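Local coordinates for HTH-type transcriptional regulator mcbR (PDB 4P9F), which represses expression of McbA by binding to its promoter region, preventing colanic acid overproduction and mucoidy, and is important for biofilm formation, at residues G159-L163 and I208-Q212; K15-S19 and W153-P158; L110-Q114 and I176-H180. One frame throughout, in Å; residues are numbered along the deposited sequence.

Contact 1: G159-L163 and I208-Q212; sequences GLHYL and ILYQQ
Tyr162 and Gln212 face each other with their CA atoms 6.5 Å apart, and a little further back Leu160 pairs with Leu209 at 6.8 Å between CA atoms, so the contact joins the short FCD-domain helix 161-166 to the end of helix 191-210, the last helix of the chain, and to the 3-10 turn at 211-212. Gln212 carries most of the polar contact. CG is placed between the backbone N and the carbonyl carbon (chi1 74°), and the extended chain beyond it runs past the tyrosine in the reverse direction, reaching the backbone of Gly159. Its NE2 uses both N-H groups: one reaches Gly159 O at 2.8 Å, in the carbonyl plane and on a lone pair, and the other turns back to Leu209 O. That second carbonyl also accepts from Gln212 N, which approaches from the opposite face. On the other end of the amide, OE1 takes a hydrogen bond from a water that in turn accepts a weak bond from Tyr162 N, and the amide is thereby held against rotation on both ends.

Above this chain, the Tyr162 ring is laid over Gln212 CB in a CH-pi contact, with CB 3.5 Å from the ring centroid and displaced toward the rim; ring and amide are nearly parallel, their planes 20° apart. The phenol oxygen comes against Gln211 CB, and Tyr162 OH makes a weak hydrogen bond of 3.3 Å to Gln211 OE1. Apolar contacts complete the interface: Leu163 CD2 touches Ile208 CG2 at 3.7 Å and Leu209 CD2, while Leu160 CD1 meets Leu209 CD1. Helix 122-138 packs on Leu160 and Leu163 through Ile126, and Leu76 of helix 73-95 covers Leu209.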
ATOM      1  N   GLY A 159      12.920  -3.120  11.199  1.00 26.06           N
ATOM      2  CA  GLY A 159      13.651  -4.365  11.060  1.00 23.41           C
ATOM      3  C   GLY A 159      15.084  -4.128  10.587  1.00 35.16           C
ATOM      4  O   GLY A 159      15.922  -5.019  10.698  1.00 29.96           O
ATOM      5  N   LEU A 160      15.372  -2.919  10.094  1.00 37.17           N
ATOM      6  CA  LEU A 160      16.705  -2.572   9.576  1.00 33.86           C
ATOM      7  C   LEU A 160      17.632  -2.024  10.669  1.00 31.64           C
ATOM      8  O   LEU A 160      18.840  -1.870  10.468  1.00 29.76           O
ATOM      9  CB  LEU A 160      16.600  -1.540   8.436  1.00 29.57           C
ATOM     10  CG  LEU A 160      16.396  -2.074   7.015  1.00 33.12           C
ATOM     11  CD1 LEU A 160      15.032  -2.713   6.851  1.00 27.23           C
ATOM     12  CD2 LEU A 160      16.629  -0.967   5.997  1.00 36.02           C
ATOM     13  N   HIS A 161      17.065  -1.751  11.839  1.00 27.26           N
ATOM     14  CA  HIS A 161      17.850  -1.177  12.928  1.00 29.30           C
ATOM     15  C   HIS A 161      18.988  -2.113  13.326  1.00 32.19           C
ATOM     16  O   HIS A 161      20.047  -1.667  13.763  1.00 32.12           O
ATOM     17  CB  HIS A 161      16.960  -0.897  14.129  1.00 28.10           C
ATOM     18  CG  HIS A 161      17.648  -0.148  15.226  1.00 37.41           C
ATOM     19  ND1 HIS A 161      17.919   1.200  15.150  1.00 37.07           N
ATOM     20  CD2 HIS A 161      18.113  -0.560  16.431  1.00 42.48           C
ATOM     21  CE1 HIS A 161      18.512   1.590  16.266  1.00 38.69           C
ATOM     22  NE2 HIS A 161      18.642   0.542  17.055  1.00 40.64           N
ATOM     23  N   TYR A 162      18.760  -3.407  13.134  1.00 36.91           N
ATOM     24  CA  TYR A 162      19.748  -4.447  13.399  1.00 38.27           C
ATOM     25  C   TYR A 162      21.057  -4.248  12.626  1.00 37.98           C
ATOM     26  O   TYR A 162      22.143  -4.556  13.124  1.00 39.53           O
ATOM     27  CB  TYR A 162      19.130  -5.800  13.044  1.00 33.06           C
ATOM     28  CG  TYR A 162      20.102  -6.954  12.929  1.00 37.60           C
ATOM     29  CD1 TYR A 162      20.601  -7.584  14.069  1.00 35.07           C
ATOM     30  CD2 TYR A 162      20.501  -7.430  11.688  1.00 44.89           C
ATOM     31  CE1 TYR A 162      21.461  -8.647  13.972  1.00 36.37           C
ATOM     32  CE2 TYR A 162      21.371  -8.499  11.581  1.00 49.20           C
ATOM     33  CZ  TYR A 162      21.850  -9.100  12.724  1.00 42.03           C
ATOM     34  OH  TYR A 162      22.718 -10.157  12.612  1.00 51.11           O
ATOM     35  N   LEU A 163      20.951  -3.699  11.420  1.00 36.95           N
ATOM     36  CA  LEU A 163      22.114  -3.486  10.554  1.00 37.80           C
ATOM     37  C   LEU A 163      23.200  -2.599  11.168  1.00 42.73           C
ATOM     38  O   LEU A 163      24.397  -2.855  10.990  1.00 43.05           O
ATOM     39  CB  LEU A 163      21.670  -2.876   9.220  1.00 42.69           C
ATOM     40  CG  LEU A 163      20.697  -3.734   8.405  1.00 41.47           C
ATOM     41  CD1 LEU A 163      20.256  -3.025   7.123  1.00 36.71           C
ATOM     42  CD2 LEU A 163      21.333  -5.082   8.095  1.00 43.45           C
ATOM     43  N   ILE A 208      20.311 -11.080   5.097  1.00 30.50           N
ATOM     44  CA  ILE A 208      21.019 -10.348   6.132  1.00 36.17           C
ATOM     45  C   ILE A 208      20.082  -9.948   7.273  1.00 40.25           C
ATOM     46  O   ILE A 208      20.440 -10.065   8.449  1.00 35.83           O
ATOM     47  CB  ILE A 208      21.686  -9.090   5.552  1.00 39.85           C
ATOM     48  CG1 ILE A 208      22.635  -9.480   4.423  1.00 50.13           C
ATOM     49  CG2 ILE A 208      22.443  -8.322   6.639  1.00 38.37           C
ATOM     50  CD1 ILE A 208      23.228  -8.299   3.715  1.00 60.12           C
ATOM     51  N   LEU A 209      18.886  -9.482   6.927  1.00 35.72           N
ATOM     52  CA  LEU A 209      17.949  -9.037   7.950  1.00 35.89           C
ATOM     53  C   LEU A 209      17.505 -10.174   8.853  1.00 32.70           C
ATOM     54  O   LEU A 209      17.289  -9.959  10.040  1.00 36.89           O
ATOM     55  CB  LEU A 209      16.707  -8.388   7.328  1.00 34.17           C
ATOM     56  CG  LEU A 209      16.919  -7.093   6.555  1.00 34.36           C
ATOM     57  CD1 LEU A 209      15.579  -6.507   6.153  1.00 31.64           C
ATOM     58  CD2 LEU A 209      17.725  -6.097   7.404  1.00 38.51           C
ATOM     59  N   TYR A 210      17.381 -11.380   8.302  1.00 31.80           N
ATOM     60  CA  TYR A 210      16.857 -12.502   9.082  1.00 39.60           C
ATOM     61  C   TYR A 210      17.819 -12.950  10.164  1.00 39.86           C
ATOM     62  O   TYR A 210      17.408 -13.623  11.104  1.00 39.39           O
ATOM     63  CB  TYR A 210      16.520 -13.691   8.184  1.00 44.26           C
ATOM     64  CG  TYR A 210      15.161 -13.595   7.552  1.00 52.84           C
ATOM     65  CD1 TYR A 210      14.691 -12.384   7.090  1.00 59.04           C
ATOM     66  CD2 TYR A 210      14.354 -14.718   7.392  1.00 61.23           C
ATOM     67  CE1 TYR A 210      13.460 -12.277   6.497  1.00 67.97           C
ATOM     68  CE2 TYR A 210      13.107 -14.618   6.792  1.00 65.69           C
ATOM     69  CZ  TYR A 210      12.673 -13.382   6.345  1.00 72.13           C
ATOM     70  OH  TYR A 210      11.450 -13.214   5.736  1.00 75.71           O
ATOM     71  N   GLN A 211      19.081 -12.541  10.069  1.00 36.23           N
ATOM     72  CA  GLN A 211      20.057 -12.952  11.076  1.00 39.36           C
ATOM     73  C   GLN A 211      19.661 -12.431  12.469  1.00 40.36           C
ATOM     74  O   GLN A 211      20.112 -12.957  13.476  1.00 43.46           O
ATOM     75  CB  GLN A 211      21.453 -12.435  10.722  1.00 40.98           C
ATOM     76  CG  GLN A 211      22.036 -12.922   9.395  1.00 52.02           C
ATOM     77  CD  GLN A 211      23.373 -12.239   9.064  1.00 67.62           C
ATOM     78  OE1 GLN A 211      23.884 -11.423   9.842  1.00 70.41           O
ATOM     79  NE2 GLN A 211      23.928 -12.558   7.901  1.00 67.01           N
ATOM     80  N   GLN A 212      18.798 -11.419  12.525  1.00 35.84           N
ATOM     81  CA  GLN A 212      18.481 -10.790  13.809  1.00 33.34           C
ATOM     82  C   GLN A 212      17.536 -11.622  14.671  1.00 39.94           C
ATOM     83  O   GLN A 212      17.446 -11.395  15.875  1.00 38.46           O
ATOM     84  CB  GLN A 212      17.864  -9.406  13.600  1.00 34.20           C
ATOM     85  CG  GLN A 212      16.416  -9.394  13.101  1.00 32.62           C
ATOM     86  CD  GLN A 212      15.979  -8.013  12.646  1.00 33.06           C
ATOM     87  OE1 GLN A 212      15.610  -7.159  13.456  1.00 34.36           O
ATOM     88  NE2 GLN A 212      16.022  -7.787  11.335  1.00 28.82           N
TER
HETATM   89  O   HOH W   1      15.918  -4.415  13.793  1.00 27.96           O

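Contact 2: K15-S19 and W153-P158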
ATOM      1  N   LYS A  15       9.185   9.273   8.124  1.00 21.00           N
ATOM      2  CA  LYS A  15       9.135   8.140   7.179  1.00 22.46           C
ATOM      3  C   LYS A  15      10.546   7.720   6.781  1.00 27.13           C
ATOM      4  O   LYS A  15      10.871   6.529   6.733  1.00 23.79           O
ATOM      5  CB  LYS A  15       8.326   8.502   5.943  1.00 21.56           C
ATOM      6  CG  LYS A  15       6.806   8.554   6.162  1.00 22.00           C
ATOM      7  CD  LYS A  15       6.080   8.910   4.836  1.00 32.29           C
ATOM      8  CE  LYS A  15       4.545   8.871   4.984  1.00 29.75           C
ATOM      9  NZ  LYS A  15       3.806   9.214   3.699  1.00 32.05           N
ATOM     10  N   HIS A  16      11.387   8.717   6.520  1.00 24.02           N
ATOM     11  CA  HIS A  16      12.768   8.468   6.125  1.00 25.83           C
ATOM     12  C   HIS A  16      13.534   7.766   7.246  1.00 21.08           C
ATOM     13  O   HIS A  16      14.172   6.744   7.016  1.00 24.57           O
ATOM     14  CB  HIS A  16      13.454   9.785   5.724  1.00 31.10           C
ATOM     15  CG  HIS A  16      14.845   9.599   5.195  1.00 37.87           C
ATOM     16  ND1 HIS A  16      15.962   9.707   5.991  1.00 42.78           N
ATOM     17  CD2 HIS A  16      15.294   9.221   3.973  1.00 39.36           C
ATOM     18  CE1 HIS A  16      17.046   9.460   5.272  1.00 34.68           C
ATOM     19  NE2 HIS A  16      16.665   9.158   4.045  1.00 38.64           N
ATOM     20  N   GLN A  17      13.425   8.293   8.466  1.00 17.64           N
ATOM     21  CA  GLN A  17      14.068   7.706   9.641  1.00 20.36           C
ATOM     22  C   GLN A  17      13.615   6.259   9.870  1.00 26.68           C
ATOM     23  O   GLN A  17      14.435   5.382  10.111  1.00 29.14           O
ATOM     24  CB  GLN A  17      13.731   8.524  10.898  1.00 24.10           C
ATOM     25  CG  GLN A  17      14.281   9.932  10.897  1.00 31.01           C
ATOM     26  CD  GLN A  17      15.790   9.953  10.836  1.00 44.63           C
ATOM     27  OE1 GLN A  17      16.378  10.520   9.917  1.00 55.52           O
ATOM     28  NE2 GLN A  17      16.428   9.346  11.827  1.00 40.58           N
ATOM     29  N   LEU A  18      12.308   6.020   9.761  1.00 28.23           N
ATOM     30  CA  LEU A  18      11.759   4.668   9.911  1.00 27.65           C
ATOM     31  C   LEU A  18      12.317   3.757   8.828  1.00 23.24           C
ATOM     32  O   LEU A  18      12.835   2.694   9.136  1.00 27.00           O
ATOM     33  CB  LEU A  18      10.227   4.685   9.871  1.00 23.84           C
ATOM     34  CG  LEU A  18       9.524   5.210  11.130  1.00 28.74           C
ATOM     35  CD1 LEU A  18       8.057   5.492  10.833  1.00 23.61           C
ATOM     36  CD2 LEU A  18       9.641   4.210  12.309  1.00 25.64           C
ATOM     37  N   SER A  19      12.280   4.222   7.580  1.00 24.49           N
ATOM     38  CA  SER A  19      12.698   3.454   6.409  1.00 31.66           C
ATOM     39  C   SER A  19      14.160   3.000   6.417  1.00 34.90           C
ATOM     40  O   SER A  19      14.471   1.897   5.940  1.00 30.22           O
ATOM     41  CB  SER A  19      12.477   4.272   5.135  1.00 34.41           C
ATOM     42  OG  SER A  19      11.101   4.516   4.945  1.00 49.39           O
ATOM     43  N   TRP A 153       8.307  -0.039   2.751  1.00 20.75           N
ATOM     44  CA  TRP A 153       9.651   0.188   3.278  1.00 23.95           C
ATOM     45  C   TRP A 153       9.610   0.813   4.671  1.00 23.49           C
ATOM     46  O   TRP A 153      10.464   0.534   5.518  1.00 26.02           O
ATOM     47  CB  TRP A 153      10.433   1.102   2.341  1.00 24.91           C
ATOM     48  CG  TRP A 153      10.886   0.441   1.068  1.00 30.40           C
ATOM     49  CD1 TRP A 153      10.840  -0.892   0.759  1.00 30.66           C
ATOM     50  CD2 TRP A 153      11.394   1.108  -0.099  1.00 38.81           C
ATOM     51  NE1 TRP A 153      11.326  -1.099  -0.518  1.00 29.29           N
ATOM     52  CE2 TRP A 153      11.669   0.115  -1.066  1.00 36.13           C
ATOM     53  CE3 TRP A 153      11.649   2.460  -0.419  1.00 36.75           C
ATOM     54  CZ2 TRP A 153      12.192   0.422  -2.328  1.00 34.74           C
ATOM     55  CZ3 TRP A 153      12.170   2.765  -1.676  1.00 39.07           C
ATOM     56  CH2 TRP A 153      12.442   1.749  -2.610  1.00 37.39           C
ATOM     57  N   VAL A 154       8.646   1.706   4.877  1.00 23.33           N
ATOM     58  CA  VAL A 154       8.429   2.317   6.189  1.00 23.56           C
ATOM     59  C   VAL A 154       8.026   1.247   7.205  1.00 21.56           C
ATOM     60  O   VAL A 154       8.514   1.250   8.323  1.00 25.88           O
ATOM     61  CB  VAL A 154       7.344   3.415   6.145  1.00 25.92           C
ATOM     62  CG1 VAL A 154       6.986   3.879   7.567  1.00 22.48           C
ATOM     63  CG2 VAL A 154       7.817   4.626   5.299  1.00 24.16           C
ATOM     64  N   ARG A 155       7.143   0.335   6.804  1.00 21.26           N
ATOM     65  CA  ARG A 155       6.661  -0.737   7.686  1.00 25.83           C
ATOM     66  C   ARG A 155       7.801  -1.709   8.061  1.00 26.03           C
ATOM     67  O   ARG A 155       7.921  -2.118   9.202  1.00 28.36           O
ATOM     68  CB  ARG A 155       5.514  -1.508   6.998  1.00 27.64           C
ATOM     69  CG  ARG A 155       4.240  -0.699   6.813  1.00 29.07           C
ATOM     70  CD  ARG A 155       3.580  -0.338   8.124  1.00 26.36           C
ATOM     71  NE  ARG A 155       2.862  -1.438   8.782  1.00 27.70           N
ATOM     72  CZ  ARG A 155       1.618  -1.797   8.444  1.00 25.93           C
ATOM     73  NH1 ARG A 155       1.009  -1.189   7.434  1.00 25.61           N
ATOM     74  NH2 ARG A 155       0.987  -2.757   9.094  1.00 31.19           N
HETATM   75  N   MSE A 156       8.635  -2.089   7.096  1.00 24.33           N
HETATM   76  CA  MSE A 156       9.723  -3.004   7.427  1.00 30.68           C
HETATM   77  C   MSE A 156      10.905  -2.287   8.063  1.00 28.07           C
HETATM   78  O   MSE A 156      11.754  -2.933   8.685  1.00 26.42           O
HETATM   79  CB  MSE A 156      10.192  -3.773   6.199  1.00 33.25           C
HETATM   80  CG  MSE A 156      10.901  -2.958   5.163  1.00 40.83           C
HETATM   81 SE   MSE A 156      11.419  -4.119   3.655  0.66 45.57          SE
HETATM   82  CE  MSE A 156      12.754  -5.120   4.472  1.00 21.25           C
ATOM     83  N   GLY A 157      10.939  -0.962   7.918  1.00 25.63           N
ATOM     84  CA  GLY A 157      12.022  -0.132   8.407  1.00 24.66           C
ATOM     85  C   GLY A 157      12.663  -0.447   9.753  1.00 25.69           C
ATOM     86  O   GLY A 157      13.888  -0.496   9.837  1.00 26.56           O
ATOM     87  N   PRO A 158      11.855  -0.618  10.818  1.00 25.25           N
ATOM     88  CA  PRO A 158      12.454  -0.920  12.134  1.00 27.82           C
ATOM     89  C   PRO A 158      13.258  -2.228  12.121  1.00 26.19           C
ATOM     90  O   PRO A 158      14.197  -2.397  12.905  1.00 28.21           O
ATOM     91  CB  PRO A 158      11.240  -1.026  13.068  1.00 23.67           C
ATOM     92  CG  PRO A 158      10.168  -0.186  12.397  1.00 27.40           C
ATOM     93  CD  PRO A 158      10.396  -0.413  10.908  1.00 23.16           C
TER
HETATM   94  O   HOH W   2      13.011  -0.137   4.962  1.00 32.07           O
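Val154 packs against Leu18 and Ser19 where the first helix of the GntR-family DNA-binding domain, 6-19, meets the last turn of helix 143-156 in the FCD domain, making this a buried junction between the two domains. The two methyls of Val154 divide the work. CG1, anti to the backbone N (chi1 171°), touches Leu18 CD1 at 3.8 Å, whereas CG2 is turned to the serine, 3.3 Å from Ser19 OG, and also grazes Lys15 CB. One turn on, the backbones come closest: Gly157 CA approaches Leu18 O to 3.0 Å in a CA-H...O contact, an intimacy that the lack of a side chain permits. Pro158 CG adds a looser touch on Leu18 CD2.

On the 15-19 side, the positioning is internal to the helix. Ser19 OG bonds back to Lys15 O at 2.7 Å, arriving above the carbonyl plane, and this bond holds the hydroxyl beside Val154 CG2; Ser19 N reaches the same oxygen from its other face. With an alanine here, Lys15 O would probably keep just the backbone donor of this pair, and a small gap would be likely to open beside Val154 CG2. Further out, Trp153 NE1 is hydrogen-bonded to Glu87, and its side chain touches Arg130, Arg133 and Tyr137 of helix 122-138. Leu23 and Ala57 pack on Leu18 and Val154 respectively. No direct hydrogen bond joins the two segments; a single water instead bridges them, donating to Ser19 O and to Trp153 O, each at 2.7 Å.

Contact 3: L110-Q114 and I176-H180; sequences LEKLQ and IENYH
Within the all-helical FCD domain, helix 100-119 packs against the start of helix 177-187, and Leu110, Leu113 and Gln114 of the former meet Tyr179 and His180 of helix 177-187 and Ile176 beside them. Leu113 lies over the Tyr179 ring. Its CG is anti to the backbone N (chi1 -175°), which sends CD2 over the ring face, 3.9 Å from the centroid and only 8° off the ring normal, a CH-pi contact almost exactly above the centre. The leucine crosses the tyrosine at about a right angle.

One turn earlier, Leu110 works with both methyls: CD1 is 3.5 Å from Tyr179 CB, and CD2 reaches the imidazole of His180 at ND1, 3.8 Å away, while also touching the carbonyl oxygen of Tyr179. Its first torsion, -139°, lies well away from a staggered value, and this turns the two methyls onto successive residues of the opposing helix. At the other end, the Ile176 side chain brings CD1 against Gln114, 3.5 Å from CB and 3.4 Å from OE1; the glutamine folds its amide oxygen back over the isoleucine, with CG2 also beside it.

Helix 122-138 covers the leucines with Phe132, Ile125 and Val128, and Tyr179 OH hydrogen bonds to Asn205 of helix 191-210, which steadies the ring from its far end. Since no hydrogen bond or salt bridge links the two segments, their cohesion rests mainly on apolar packing and the CH-pi contact, with the hydroxyl of Tyr179 satisfied by Asn205 of a third helix.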
ATOM      1  N   LEU A 110      24.882   4.680  -8.084  1.00 48.92           N
ATOM      2  CA  LEU A 110      25.636   3.450  -7.860  1.00 41.74           C
ATOM      3  C   LEU A 110      27.049   3.725  -7.357  1.00 43.40           C
ATOM      4  O   LEU A 110      27.580   3.009  -6.502  1.00 40.37           O
ATOM      5  CB  LEU A 110      25.697   2.640  -9.159  1.00 45.63           C
ATOM      6  CG  LEU A 110      25.522   1.135  -9.025  1.00 57.67           C
ATOM      7  CD1 LEU A 110      24.318   0.865  -8.152  1.00 58.07           C
ATOM      8  CD2 LEU A 110      25.324   0.515 -10.391  1.00 62.89           C
ATOM      9  N   GLU A 111      27.658   4.777  -7.895  1.00 47.26           N
ATOM     10  CA  GLU A 111      28.978   5.205  -7.443  1.00 47.59           C
ATOM     11  C   GLU A 111      28.915   5.681  -5.991  1.00 45.43           C
ATOM     12  O   GLU A 111      29.806   5.375  -5.193  1.00 46.91           O
ATOM     13  CB  GLU A 111      29.521   6.315  -8.327  1.00 51.61           C
ATOM     14  CG  GLU A 111      29.735   5.891  -9.769  1.00 59.45           C
ATOM     15  CD  GLU A 111      30.228   7.023 -10.647  1.00 69.25           C
ATOM     16  OE1 GLU A 111      30.259   6.823 -11.877  1.00 68.71           O
ATOM     17  OE2 GLU A 111      30.589   8.101 -10.113  1.00 76.37           O
ATOM     18  N   LYS A 112      27.865   6.433  -5.659  1.00 44.72           N
ATOM     19  CA  LYS A 112      27.637   6.870  -4.280  1.00 43.87           C
ATOM     20  C   LYS A 112      27.541   5.659  -3.361  1.00 43.30           C
ATOM     21  O   LYS A 112      28.113   5.641  -2.263  1.00 44.39           O
ATOM     22  CB  LYS A 112      26.351   7.689  -4.171  1.00 47.55           C
ATOM     23  CG  LYS A 112      26.392   9.038  -4.870  1.00 55.19           C
ATOM     24  CD  LYS A 112      27.511   9.902  -4.368  1.00 56.36           C
ATOM     25  CE  LYS A 112      27.501  11.243  -5.097  1.00 62.03           C
ATOM     26  NZ  LYS A 112      28.487  12.202  -4.527  1.00 70.36           N
ATOM     27  N   LEU A 113      26.834   4.625  -3.827  1.00 41.18           N
ATOM     28  CA  LEU A 113      26.647   3.419  -3.025  1.00 40.50           C
ATOM     29  C   LEU A 113      27.981   2.735  -2.736  1.00 44.45           C
ATOM     30  O   LEU A 113      28.254   2.355  -1.595  1.00 48.20           O
ATOM     31  CB  LEU A 113      25.693   2.434  -3.731  1.00 39.79           C
ATOM     32  CG  LEU A 113      25.312   1.179  -2.947  1.00 38.77           C
ATOM     33  CD1 LEU A 113      24.670   1.550  -1.602  1.00 43.99           C
ATOM     34  CD2 LEU A 113      24.401   0.231  -3.756  1.00 40.23           C
ATOM     35  N   GLN A 114      28.820   2.596  -3.761  1.00 49.64           N
ATOM     36  CA  GLN A 114      30.133   1.987  -3.577  1.00 51.14           C
ATOM     37  C   GLN A 114      30.971   2.794  -2.584  1.00 50.23           C
ATOM     38  O   GLN A 114      31.626   2.230  -1.699  1.00 48.70           O
ATOM     39  CB  GLN A 114      30.864   1.874  -4.923  1.00 58.75           C
ATOM     40  CG  GLN A 114      32.341   1.493  -4.827  1.00 66.29           C
ATOM     41  CD  GLN A 114      32.565   0.100  -4.253  1.00 73.94           C
ATOM     42  OE1 GLN A 114      31.853  -0.851  -4.590  1.00 73.57           O
ATOM     43  NE2 GLN A 114      33.562  -0.028  -3.386  1.00 77.64           N
ATOM     44  N   ILE A 176      27.307  -5.309  -4.110  1.00 45.73           N
ATOM     45  CA  ILE A 176      27.101  -4.224  -5.066  1.00 46.27           C
ATOM     46  C   ILE A 176      27.116  -4.725  -6.516  1.00 44.56           C
ATOM     47  O   ILE A 176      26.648  -4.033  -7.416  1.00 50.25           O
ATOM     48  CB  ILE A 176      28.148  -3.106  -4.894  1.00 51.02           C
ATOM     49  CG1 ILE A 176      27.663  -1.844  -5.606  1.00 53.77           C
ATOM     50  CG2 ILE A 176      29.533  -3.567  -5.355  1.00 46.63           C
ATOM     51  CD1 ILE A 176      28.548  -0.671  -5.410  1.00 63.32           C
ATOM     52  N   GLU A 177      27.598  -5.942  -6.736  1.00 42.27           N
ATOM     53  CA  GLU A 177      27.685  -6.464  -8.091  1.00 44.30           C
ATOM     54  C   GLU A 177      26.284  -6.673  -8.676  1.00 41.99           C
ATOM     55  O   GLU A 177      26.061  -6.423  -9.863  1.00 38.07           O
ATOM     56  CB  GLU A 177      28.483  -7.762  -8.131  1.00 44.14           C
ATOM     57  CG  GLU A 177      29.974  -7.539  -8.248  1.00 47.83           C
ATOM     58  CD  GLU A 177      30.340  -6.607  -9.396  1.00 53.20           C
ATOM     59  OE1 GLU A 177      30.124  -6.975 -10.570  1.00 54.09           O
ATOM     60  OE2 GLU A 177      30.840  -5.500  -9.121  1.00 49.59           O
ATOM     61  N   ASN A 178      25.343  -7.128  -7.853  1.00 37.83           N
ATOM     62  CA  ASN A 178      23.973  -7.275  -8.326  1.00 34.30           C
ATOM     63  C   ASN A 178      23.357  -5.954  -8.779  1.00 31.66           C
ATOM     64  O   ASN A 178      22.510  -5.949  -9.673  1.00 34.73           O
ATOM     65  CB  ASN A 178      23.090  -7.922  -7.249  1.00 41.79           C
ATOM     66  CG  ASN A 178      23.243  -9.443  -7.197  1.00 51.89           C
ATOM     67  OD1 ASN A 178      23.478 -10.093  -8.219  1.00 45.45           O
ATOM     68  ND2 ASN A 178      23.102 -10.013  -6.008  1.00 55.24           N
ATOM     69  N   TYR A 179      23.803  -4.843  -8.195  1.00 31.45           N
ATOM     70  CA  TYR A 179      23.314  -3.518  -8.578  1.00 33.22           C
ATOM     71  C   TYR A 179      23.873  -3.128  -9.952  1.00 33.14           C
ATOM     72  O   TYR A 179      23.145  -2.596 -10.794  1.00 32.90           O
ATOM     73  CB  TYR A 179      23.693  -2.471  -7.524  1.00 35.10           C
ATOM     74  CG  TYR A 179      22.904  -2.580  -6.235  1.00 41.32           C
ATOM     75  CD1 TYR A 179      23.259  -3.513  -5.268  1.00 42.23           C
ATOM     76  CD2 TYR A 179      21.815  -1.757  -5.979  1.00 36.64           C
ATOM     77  CE1 TYR A 179      22.550  -3.632  -4.090  1.00 36.28           C
ATOM     78  CE2 TYR A 179      21.094  -1.868  -4.788  1.00 37.55           C
ATOM     79  CZ  TYR A 179      21.475  -2.812  -3.854  1.00 35.77           C
ATOM     80  OH  TYR A 179      20.786  -2.949  -2.665  1.00 41.39           O
ATOM     81  N   HIS A 180      25.155  -3.409 -10.176  1.00 32.55           N
ATOM     82  CA  HIS A 180      25.768  -3.228 -11.489  1.00 38.83           C
ATOM     83  C   HIS A 180      25.030  -4.031 -12.554  1.00 36.19           C
ATOM     84  O   HIS A 180      24.724  -3.523 -13.631  1.00 34.34           O
ATOM     85  CB  HIS A 180      27.242  -3.668 -11.475  1.00 45.55           C
ATOM     86  CG  HIS A 180      28.146  -2.748 -10.716  1.00 53.57           C
ATOM     87  ND1 HIS A 180      28.442  -1.475 -11.152  1.00 57.82           N
ATOM     88  CD2 HIS A 180      28.827  -2.919  -9.559  1.00 58.68           C
ATOM     89  CE1 HIS A 180      29.263  -0.898 -10.293  1.00 58.89           C
ATOM     90  NE2 HIS A 180      29.514  -1.752  -9.319  1.00 57.15           N
TER

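How the contacts relate
From the N terminus, helix 6-19 supplies the first half of contact 2, which closes after 133 intervening residues, at 153-158. Within that span the chain has laid down the DNA-binding domain and entered the FCD helices, where 110-114 opens contact 3. Contact 1 opens at 159-163, directly after contact 2 closes, so these two stand in series. Contact 3 closes at 176-180 and crosses both, and contact 1 closes last, at 208-212. Contacts 1 and 2 touch, Leu209 CD1 meeting Met156 CE at 3.6 Å, whereas contact 3 stays about 9 Å from either at nearest atoms. Contact 2 joins the DNA-binding and FCD domains; contacts 1 and 3 tie FCD helices together, contact 1 reaching the last.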